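PDB 2OKX: rhamnosidase B, which catalyses the hydrolysis of terminal alpha-L-rhamnosyl residues from glycosides, as a member of glycoside hydrolase family 78. Local coordinates for residues 249-255 against 294-300; 798-804 against 840-846. All coordinates share one frame; numbering follows the deposited sequence.

Contact 1: 249-255 against 294-300; sequences ILTLETS and LAAGEHL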
ATOM      1  N   ILE A 249     -25.749 -25.886   4.629  1.00 30.08           N
ATOM      2  CA  ILE A 249     -26.972 -26.343   5.272  1.00 31.34           C
ATOM      3  C   ILE A 249     -26.923 -25.925   6.734  1.00 30.52           C
ATOM      4  O   ILE A 249     -26.029 -26.336   7.474  1.00 31.07           O
ATOM      5  CB  ILE A 249     -27.115 -27.877   5.204  1.00 33.15           C
ATOM      6  CG1 ILE A 249     -27.124 -28.339   3.747  1.00 34.64           C
ATOM      7  CG2 ILE A 249     -28.398 -28.307   5.901  1.00 33.52           C
ATOM      8  CD1 ILE A 249     -28.287 -27.796   2.947  1.00 37.54           C
ATOM      9  N   LEU A 250     -27.879 -25.099   7.138  1.00 31.62           N
ATOM     10  CA  LEU A 250     -27.968 -24.621   8.511  1.00 33.47           C
ATOM     11  C   LEU A 250     -28.978 -25.478   9.261  1.00 34.76           C
ATOM     12  O   LEU A 250     -30.155 -25.502   8.908  1.00 35.25           O
ATOM     13  CB  LEU A 250     -28.423 -23.158   8.529  1.00 34.06           C
ATOM     14  CG  LEU A 250     -28.775 -22.546   9.885  1.00 33.97           C
ATOM     15  CD1 LEU A 250     -27.557 -22.558  10.786  1.00 34.99           C
ATOM     16  CD2 LEU A 250     -29.278 -21.123   9.689  1.00 36.41           C
ATOM     17  N   THR A 251     -28.519 -26.174  10.297  1.00 36.08           N
ATOM     18  CA  THR A 251     -29.401 -27.032  11.078  1.00 36.67           C
ATOM     19  C   THR A 251     -29.576 -26.518  12.499  1.00 37.96           C
ATOM     20  O   THR A 251     -28.601 -26.363  13.238  1.00 37.04           O
ATOM     21  CB  THR A 251     -28.858 -28.471  11.157  1.00 37.15           C
ATOM     22  OG1 THR A 251     -28.637 -28.973   9.835  1.00 37.77           O
ATOM     23  CG2 THR A 251     -29.853 -29.375  11.867  1.00 39.77           C
ATOM     24  N   LEU A 252     -30.825 -26.252  12.869  1.00 38.95           N
ATOM     25  CA  LEU A 252     -31.150 -25.774  14.207  1.00 41.87           C
ATOM     26  C   LEU A 252     -31.700 -26.914  15.054  1.00 44.86           C
ATOM     27  O   LEU A 252     -32.640 -27.599  14.647  1.00 44.34           O
ATOM     28  CB  LEU A 252     -32.192 -24.657  14.144  1.00 41.62           C
ATOM     29  CG  LEU A 252     -31.716 -23.244  13.807  1.00 42.34           C
ATOM     30  CD1 LEU A 252     -32.892 -22.284  13.892  1.00 42.02           C
ATOM     31  CD2 LEU A 252     -30.628 -22.825  14.783  1.00 43.00           C
ATOM     32  N   GLU A 253     -31.116 -27.113  16.232  1.00 47.80           N
ATOM     33  CA  GLU A 253     -31.572 -28.168  17.130  1.00 50.19           C
ATOM     34  C   GLU A 253     -32.975 -27.823  17.612  1.00 49.82           C
ATOM     35  O   GLU A 253     -33.813 -28.704  17.798  1.00 51.04           O
ATOM     36  CB  GLU A 253     -30.629 -28.294  18.326  1.00 53.62           C
ATOM     37  CG  GLU A 253     -29.191 -28.607  17.950  1.00 58.06           C
ATOM     38  CD  GLU A 253     -28.304 -28.814  19.165  1.00 61.13           C
ATOM     39  OE1 GLU A 253     -27.087 -29.038  18.983  1.00 62.67           O
ATOM     40  OE2 GLU A 253     -28.825 -28.753  20.300  1.00 62.72           O
ATOM     41  N   THR A 254     -33.222 -26.533  17.809  1.00 48.84           N
ATOM     42  CA  THR A 254     -34.521 -26.054  18.261  1.00 48.29           C
ATOM     43  C   THR A 254     -34.864 -24.754  17.548  1.00 47.96           C
ATOM     44  O   THR A 254     -33.982 -24.068  17.030  1.00 48.99           O
ATOM     45  CB  THR A 254     -34.535 -25.803  19.785  1.00 49.54           C
ATOM     46  OG1 THR A 254     -33.510 -24.862  20.130  1.00 50.74           O
ATOM     47  CG2 THR A 254     -34.301 -27.102  20.541  1.00 48.80           C
ATOM     48  N   SER A 255     -36.149 -24.420  17.524  1.00 46.46           N
ATOM     49  CA  SER A 255     -36.611 -23.202  16.874  1.00 45.54           C
ATOM     50  C   SER A 255     -35.936 -21.972  17.477  1.00 44.81           C
ATOM     51  O   SER A 255     -35.709 -21.913  18.684  1.00 44.33           O
ATOM     52  CB  SER A 255     -38.127 -23.078  17.023  1.00 45.61           C
ATOM     53  OG  SER A 255     -38.603 -21.888  16.422  1.00 49.06           O
ATOM     54  N   LEU A 294     -36.394 -18.824  12.207  1.00 36.91           N
ATOM     55  CA  LEU A 294     -36.523 -20.201  11.755  1.00 38.06           C
ATOM     56  C   LEU A 294     -37.113 -21.173  12.770  1.00 39.84           C
ATOM     57  O   LEU A 294     -37.194 -20.885  13.965  1.00 40.64           O
ATOM     58  CB  LEU A 294     -35.151 -20.721  11.323  1.00 36.30           C
ATOM     59  CG  LEU A 294     -34.349 -19.827  10.373  1.00 34.59           C
ATOM     60  CD1 LEU A 294     -32.967 -20.422  10.159  1.00 34.93           C
ATOM     61  CD2 LEU A 294     -35.084 -19.683   9.053  1.00 33.38           C
ATOM     62  N   ALA A 295     -37.524 -22.332  12.264  1.00 39.79           N
ATOM     63  CA  ALA A 295     -38.075 -23.395  13.088  1.00 39.86           C
ATOM     64  C   ALA A 295     -36.986 -24.457  13.114  1.00 40.47           C
ATOM     65  O   ALA A 295     -36.096 -24.449  12.263  1.00 39.34           O
ATOM     66  CB  ALA A 295     -39.340 -23.953  12.460  1.00 40.77           C
ATOM     67  N   ALA A 296     -37.045 -25.362  14.085  1.00 40.35           N
ATOM     68  CA  ALA A 296     -36.042 -26.414  14.189  1.00 40.35           C
ATOM     69  C   ALA A 296     -35.948 -27.180  12.874  1.00 39.54           C
ATOM     70  O   ALA A 296     -36.922 -27.269  12.130  1.00 38.20           O
ATOM     71  CB  ALA A 296     -36.398 -27.367  15.326  1.00 41.58           C
ATOM     72  N   GLY A 297     -34.770 -27.725  12.587  1.00 39.77           N
ATOM     73  CA  GLY A 297     -34.599 -28.476  11.357  1.00 40.84           C
ATOM     74  C   GLY A 297     -33.483 -27.969  10.465  1.00 41.76           C
ATOM     75  O   GLY A 297     -32.652 -27.156  10.878  1.00 42.49           O
ATOM     76  N   GLU A 298     -33.466 -28.452   9.230  1.00 40.44           N
ATOM     77  CA  GLU A 298     -32.447 -28.063   8.273  1.00 40.01           C
ATOM     78  C   GLU A 298     -32.925 -26.967   7.330  1.00 38.99           C
ATOM     79  O   GLU A 298     -34.095 -26.928   6.950  1.00 38.33           O
ATOM     80  CB  GLU A 298     -32.003 -29.279   7.462  1.00 40.53           C
ATOM     81  CG  GLU A 298     -31.316 -30.344   8.293  1.00 42.24           C
ATOM     82  CD  GLU A 298     -30.764 -31.476   7.451  1.00 43.75           C
ATOM     83  OE1 GLU A 298     -30.072 -32.348   8.016  1.00 45.82           O
ATOM     84  OE2 GLU A 298     -31.024 -31.497   6.229  1.00 44.17           O
ATOM     85  N   HIS A 299     -32.010 -26.073   6.968  1.00 37.30           N
ATOM     86  CA  HIS A 299     -32.319 -24.976   6.057  1.00 36.10           C
ATOM     87  C   HIS A 299     -31.155 -24.756   5.105  1.00 35.46           C
ATOM     88  O   HIS A 299     -29.997 -24.714   5.526  1.00 36.36           O
ATOM     89  CB  HIS A 299     -32.584 -23.680   6.822  1.00 36.31           C
ATOM     90  CG  HIS A 299     -33.699 -23.775   7.816  1.00 35.57           C
ATOM     91  ND1 HIS A 299     -33.533 -24.320   9.070  1.00 37.67           N
ATOM     92  CD2 HIS A 299     -34.994 -23.388   7.742  1.00 34.60           C
ATOM     93  CE1 HIS A 299     -34.677 -24.262   9.728  1.00 36.68           C
ATOM     94  NE2 HIS A 299     -35.580 -23.702   8.944  1.00 37.47           N
ATOM     95  N   LEU A 300     -31.466 -24.622   3.820  1.00 33.25           N
ATOM     96  CA  LEU A 300     -30.441 -24.399   2.815  1.00 32.02           C
ATOM     97  C   LEU A 300     -30.262 -22.900   2.631  1.00 31.55           C
ATOM     98  O   LEU A 300     -31.210 -22.192   2.287  1.00 30.74           O
ATOM     99  CB  LEU A 300     -30.847 -25.048   1.485  1.00 30.72           C
ATOM    100  CG  LEU A 300     -29.907 -24.871   0.286  1.00 31.41           C
ATOM    101  CD1 LEU A 300     -28.521 -25.400   0.615  1.00 28.93           C
ATOM    102  CD2 LEU A 300     -30.479 -25.611  -0.918  1.00 32.37           C
TER

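Contact 2: 798-804 against 840-846; sequences IGSPFMS and WEMYPNF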
ATOM      1  N   ILE A 798     -12.081  19.635  -7.154  1.00 27.85           N
ATOM      2  CA  ILE A 798     -10.948  18.764  -6.849  1.00 24.87           C
ATOM      3  C   ILE A 798     -11.363  17.798  -5.744  1.00 24.46           C
ATOM      4  O   ILE A 798     -11.883  18.217  -4.708  1.00 22.65           O
ATOM      5  CB  ILE A 798      -9.723  19.591  -6.389  1.00 25.79           C
ATOM      6  CG1 ILE A 798      -9.198  20.427  -7.562  1.00 22.87           C
ATOM      7  CG2 ILE A 798      -8.629  18.665  -5.858  1.00 24.37           C
ATOM      8  CD1 ILE A 798      -8.003  21.287  -7.216  1.00 22.69           C
ATOM      9  N   GLY A 799     -11.127  16.508  -5.963  1.00 24.01           N
ATOM     10  CA  GLY A 799     -11.530  15.519  -4.978  1.00 24.79           C
ATOM     11  C   GLY A 799     -10.461  14.897  -4.101  1.00 25.71           C
ATOM     12  O   GLY A 799     -10.782  14.093  -3.227  1.00 23.03           O
ATOM     13  N   SER A 800      -9.195  15.247  -4.318  1.00 23.53           N
ATOM     14  CA  SER A 800      -8.127  14.678  -3.501  1.00 24.49           C
ATOM     15  C   SER A 800      -6.956  15.639  -3.367  1.00 24.21           C
ATOM     16  O   SER A 800      -6.727  16.479  -4.242  1.00 23.17           O
ATOM     17  CB  SER A 800      -7.614  13.381  -4.123  1.00 24.64           C
ATOM     18  OG  SER A 800      -6.933  13.652  -5.339  1.00 26.18           O
ATOM     19  N   PRO A 801      -6.199  15.530  -2.265  1.00 21.96           N
ATOM     20  CA  PRO A 801      -5.049  16.419  -2.072  1.00 21.77           C
ATOM     21  C   PRO A 801      -4.022  16.142  -3.170  1.00 21.96           C
ATOM     22  O   PRO A 801      -3.127  16.947  -3.415  1.00 21.50           O
ATOM     23  CB  PRO A 801      -4.535  16.031  -0.687  1.00 21.94           C
ATOM     24  CG  PRO A 801      -5.792  15.544   0.018  1.00 21.21           C
ATOM     25  CD  PRO A 801      -6.438  14.707  -1.064  1.00 20.65           C
ATOM     26  N   PHE A 802      -4.161  14.984  -3.809  1.00 21.64           N
ATOM     27  CA  PHE A 802      -3.277  14.588  -4.903  1.00 22.60           C
ATOM     28  C   PHE A 802      -3.436  15.626  -6.005  1.00 22.94           C
ATOM     29  O   PHE A 802      -2.456  16.176  -6.510  1.00 23.09           O
ATOM     30  CB  PHE A 802      -3.682  13.208  -5.432  1.00 22.39           C
ATOM     31  CG  PHE A 802      -2.991  12.813  -6.712  1.00 24.23           C
ATOM     32  CD1 PHE A 802      -3.734  12.424  -7.823  1.00 24.24           C
ATOM     33  CD2 PHE A 802      -1.601  12.803  -6.800  1.00 25.21           C
ATOM     34  CE1 PHE A 802      -3.104  12.028  -9.005  1.00 26.60           C
ATOM     35  CE2 PHE A 802      -0.960  12.407  -7.977  1.00 27.46           C
ATOM     36  CZ  PHE A 802      -1.715  12.019  -9.081  1.00 27.68           C
ATOM     37  N   MET A 803      -4.687  15.883  -6.370  1.00 22.86           N
ATOM     38  CA  MET A 803      -5.006  16.859  -7.400  1.00 23.64           C
ATOM     39  C   MET A 803      -4.659  18.255  -6.882  1.00 22.54           C
ATOM     40  O   MET A 803      -4.258  19.124  -7.654  1.00 22.68           O
ATOM     41  CB  MET A 803      -6.493  16.767  -7.756  1.00 25.08           C
ATOM     42  CG  MET A 803      -6.934  17.649  -8.917  1.00 26.91           C
ATOM     43  SD  MET A 803      -6.080  17.311 -10.481  1.00 28.67           S
ATOM     44  CE  MET A 803      -5.602  18.992 -10.945  1.00 29.88           C
ATOM     45  N   SER A 804      -4.808  18.465  -5.575  1.00 21.27           N
ATOM     46  CA  SER A 804      -4.478  19.758  -4.978  1.00 20.04           C
ATOM     47  C   SER A 804      -3.024  20.122  -5.279  1.00 19.50           C
ATOM     48  O   SER A 804      -2.696  21.292  -5.465  1.00 18.67           O
ATOM     49  CB  SER A 804      -4.681  19.727  -3.457  1.00 21.05           C
ATOM     50  OG  SER A 804      -6.057  19.754  -3.108  1.00 19.35           O
ATOM     51  N   TRP A 840      -4.755  12.596   4.256  1.00 17.37           N
ATOM     52  CA  TRP A 840      -5.797  11.757   3.677  1.00 17.64           C
ATOM     53  C   TRP A 840      -5.636  11.504   2.191  1.00 18.40           C
ATOM     54  O   TRP A 840      -5.162  12.359   1.447  1.00 18.27           O
ATOM     55  CB  TRP A 840      -7.178  12.380   3.897  1.00 15.43           C
ATOM     56  CG  TRP A 840      -7.570  12.549   5.325  1.00 17.23           C
ATOM     57  CD1 TRP A 840      -6.942  12.034   6.426  1.00 15.79           C
ATOM     58  CD2 TRP A 840      -8.698  13.280   5.811  1.00 17.52           C
ATOM     59  NE1 TRP A 840      -7.613  12.406   7.570  1.00 15.48           N
ATOM     60  CE2 TRP A 840      -8.695  13.170   7.218  1.00 17.38           C
ATOM     61  CE3 TRP A 840      -9.714  14.021   5.191  1.00 19.83           C
ATOM     62  CZ2 TRP A 840      -9.669  13.776   8.020  1.00 19.30           C
ATOM     63  CZ3 TRP A 840     -10.682  14.624   5.988  1.00 20.70           C
ATOM     64  CH2 TRP A 840     -10.650  14.495   7.389  1.00 20.70           C
ATOM     65  N   GLU A 841      -6.073  10.325   1.769  1.00 18.09           N
ATOM     66  CA  GLU A 841      -6.020   9.931   0.371  1.00 20.06           C
ATOM     67  C   GLU A 841      -6.948  10.826  -0.450  1.00 20.34           C
ATOM     68  O   GLU A 841      -6.608  11.251  -1.552  1.00 20.22           O
ATOM     69  CB  GLU A 841      -6.471   8.474   0.242  1.00 20.34           C
ATOM     70  CG  GLU A 841      -6.521   7.933  -1.173  1.00 19.34           C
ATOM     71  CD  GLU A 841      -7.120   6.530  -1.223  1.00 21.76           C
ATOM     72  OE1 GLU A 841      -7.022   5.875  -2.280  1.00 20.17           O
ATOM     73  OE2 GLU A 841      -7.692   6.086  -0.202  1.00 19.84           O
ATOM     74  N   MET A 842      -8.128  11.101   0.094  1.00 20.21           N
ATOM     75  CA  MET A 842      -9.116  11.917  -0.599  1.00 22.00           C
ATOM     76  C   MET A 842      -9.810  12.870   0.355  1.00 22.62           C
ATOM     77  O   MET A 842      -9.650  12.776   1.578  1.00 21.22           O
ATOM     78  CB  MET A 842     -10.181  11.021  -1.241  1.00 23.30           C
ATOM     79  CG  MET A 842      -9.638   9.977  -2.201  1.00 26.16           C
ATOM     80  SD  MET A 842     -10.896   8.742  -2.618  1.00 28.69           S
ATOM     81  CE  MET A 842     -10.964   7.839  -1.060  1.00 27.05           C
ATOM     82  N   TYR A 843     -10.589  13.786  -0.217  1.00 21.55           N
ATOM     83  CA  TYR A 843     -11.348  14.748   0.566  1.00 22.41           C
ATOM     84  C   TYR A 843     -12.722  14.163   0.867  1.00 24.03           C
ATOM     85  O   TYR A 843     -13.195  13.273   0.159  1.00 22.45           O
ATOM     86  CB  TYR A 843     -11.512  16.058  -0.208  1.00 22.46           C
ATOM     87  CG  TYR A 843     -10.241  16.865  -0.314  1.00 21.10           C
ATOM     88  CD1 TYR A 843      -9.830  17.397  -1.537  1.00 21.80           C
ATOM     89  CD2 TYR A 843      -9.451  17.102   0.811  1.00 23.03           C
ATOM     90  CE1 TYR A 843      -8.660  18.146  -1.637  1.00 21.16           C
ATOM     91  CE2 TYR A 843      -8.281  17.850   0.722  1.00 21.83           C
ATOM     92  CZ  TYR A 843      -7.892  18.367  -0.506  1.00 21.53           C
ATOM     93  OH  TYR A 843      -6.730  19.100  -0.598  1.00 21.75           O
ATOM     94  N   PRO A 844     -13.372  14.647   1.935  1.00 25.88           N
ATOM     95  CA  PRO A 844     -14.701  14.155   2.304  1.00 27.55           C
ATOM     96  C   PRO A 844     -15.746  14.612   1.291  1.00 30.45           C
ATOM     97  O   PRO A 844     -15.490  15.506   0.482  1.00 29.94           O
ATOM     98  CB  PRO A 844     -14.944  14.796   3.671  1.00 26.60           C
ATOM     99  CG  PRO A 844     -13.574  15.007   4.210  1.00 28.02           C
ATOM    100  CD  PRO A 844     -12.818  15.498   2.999  1.00 26.38           C
ATOM    101  N   ASN A 845     -16.918  13.989   1.346  1.00 32.66           N
ATOM    102  CA  ASN A 845     -18.045  14.324   0.482  1.00 35.69           C
ATOM    103  C   ASN A 845     -17.925  13.988  -1.003  1.00 37.00           C
ATOM    104  O   ASN A 845     -18.521  14.654  -1.852  1.00 36.44           O
ATOM    105  CB  ASN A 845     -18.412  15.800   0.662  1.00 38.27           C
ATOM    106  CG  ASN A 845     -18.785  16.130   2.100  1.00 42.03           C
ATOM    107  OD1 ASN A 845     -19.427  15.329   2.786  1.00 43.16           O
ATOM    108  ND2 ASN A 845     -18.395  17.315   2.560  1.00 43.56           N
ATOM    109  N   PHE A 846     -17.141  12.960  -1.307  1.00 37.35           N
ATOM    110  CA  PHE A 846     -16.989  12.462  -2.671  1.00 37.37           C
ATOM    111  C   PHE A 846     -17.265  10.970  -2.518  1.00 37.98           C
ATOM    112  O   PHE A 846     -16.720  10.328  -1.621  1.00 36.76           O
ATOM    113  CB  PHE A 846     -15.572  12.684  -3.209  1.00 37.30           C
ATOM    114  CG  PHE A 846     -15.301  14.097  -3.651  1.00 37.24           C
ATOM    115  CD1 PHE A 846     -14.937  15.072  -2.728  1.00 35.53           C
ATOM    116  CD2 PHE A 846     -15.422  14.452  -4.992  1.00 35.49           C
ATOM    117  CE1 PHE A 846     -14.697  16.379  -3.133  1.00 36.48           C
ATOM    118  CE2 PHE A 846     -15.185  15.760  -5.409  1.00 36.00           C
ATOM    119  CZ  PHE A 846     -14.822  16.725  -4.478  1.00 35.73           C
TER

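Contact 1: 249-255 against 294-300
L250 and L252 pair with H299 and G297 across two antiparallel strands, 249-252 and 297-300, whose axes over these short segments come within 4.5 Å. Each of the two hydrogen-bonded pairs is closed by two backbone bonds; in the first, L250 N to H299 O and H299 N to L250 O are both 2.7 Å long. I249–L300 and T251–E298 are the non-hydrogen-bonded pairs. On the face that carries L250, L252 and H299, L294 is the shared apolar partner: its CD1 meets L250 CD2 at 3.8 Å, while its CB packs against L252 CD1, the L252 side chain crossing that of L294 at about a right angle. The same L294 CD1 lies 4.0 Å above the centre of the H299 imidazole, and the carbonyl oxygens of L250 and A295 approach the ring at its edge, in plane. On the other face T251 and E298 run side by side; T251 OG1 and E298 CG, both turned beside the backbone N (chi1 -55° and -65°), come to 3.4 Å. R327 forms a salt bridge with the extended E298 and a weak hydrogen bond with T251 OG1. I249 CD1 presses on L300 CD1 at 3.4 Å, tighter than usual for two methyls. Beyond strand 249-252, S255 OG donates to L294 O in the carbonyl plane, on a lone pair (3.0 Å). In domain D2 the L250/L252/H299 face packs on a second antiparallel sheet, through L294 of strand 288-294 and V258 of strand 256-262; strand 324-327 pairs with 240-252 along its other edge.

Contact 2: 798-804 against 840-846
The backbones of G799 and Y843 meet through one nearly straight hydrogen bond, Y843 N to G799 O (3.0 Å, 174° at the hydrogen), with the donor tilted 35° from the carbonyl plane. The contact belongs to the helical (alpha/alpha)6-type catalytic domain of the family, where the N-terminus of helix 801-813 is packed against the loop 840-846. S800 is the N-cap of that helix: its OG accepts a weak bond from M803 N and is also bonded to D683, which takes G799 N as well. Y843 carries most of the side-chain contact. With CG set beside its backbone N (chi1 -72°), the ring reaches along the first turn of the helix. P801 lies over one face, its CD 4.0 Å from the ring centroid and nearly on the normal, a CH-pi contact, and its CG 3.5 Å from Y843 CE2. At the far end the Y843 hydroxyl shares a 2.7 Å hydrogen bond with S804 OG, which lies in the ring plane; N827 and Q830 of helix 817-833 also touch this side chain. A leucine in place of Y843 would probably leave S804 OG without this hydroxyl partner and P801 without the flat face it packs on. E841 turns its carboxylate to R858 in a salt bridge and to the backbone of S859; E841 O, which accepts from W864 NE1, lies 3.5 Å from S800 CB. F846 closes the other end of the contact: G799 CA sits over its ring face, offset toward the rim, 3.6 Å from the centroid, in a second CH-pi contact.

In the fold
Contact 1 and contact 2 lie in different domains, D2 and the six-hairpin glycosidase domain, with centres about 48 Å apart and nearest atoms about 36 Å apart, so neither touches the other. Contact 1 is complete in the chain before contact 2 begins. Contact 1 lies at the periphery of the molecule, where two paired strands end, its centre about 43 Å from that of the chain; contact 2 is buried, about 18 Å from it. Contact 2 borders a bound glycerol, which probably came from the crystallisation solution; it hydrogen-bonds the I798 backbone and comes within about 3 Å of the F846 side chain, consistent with a pocket in the catalytic domain.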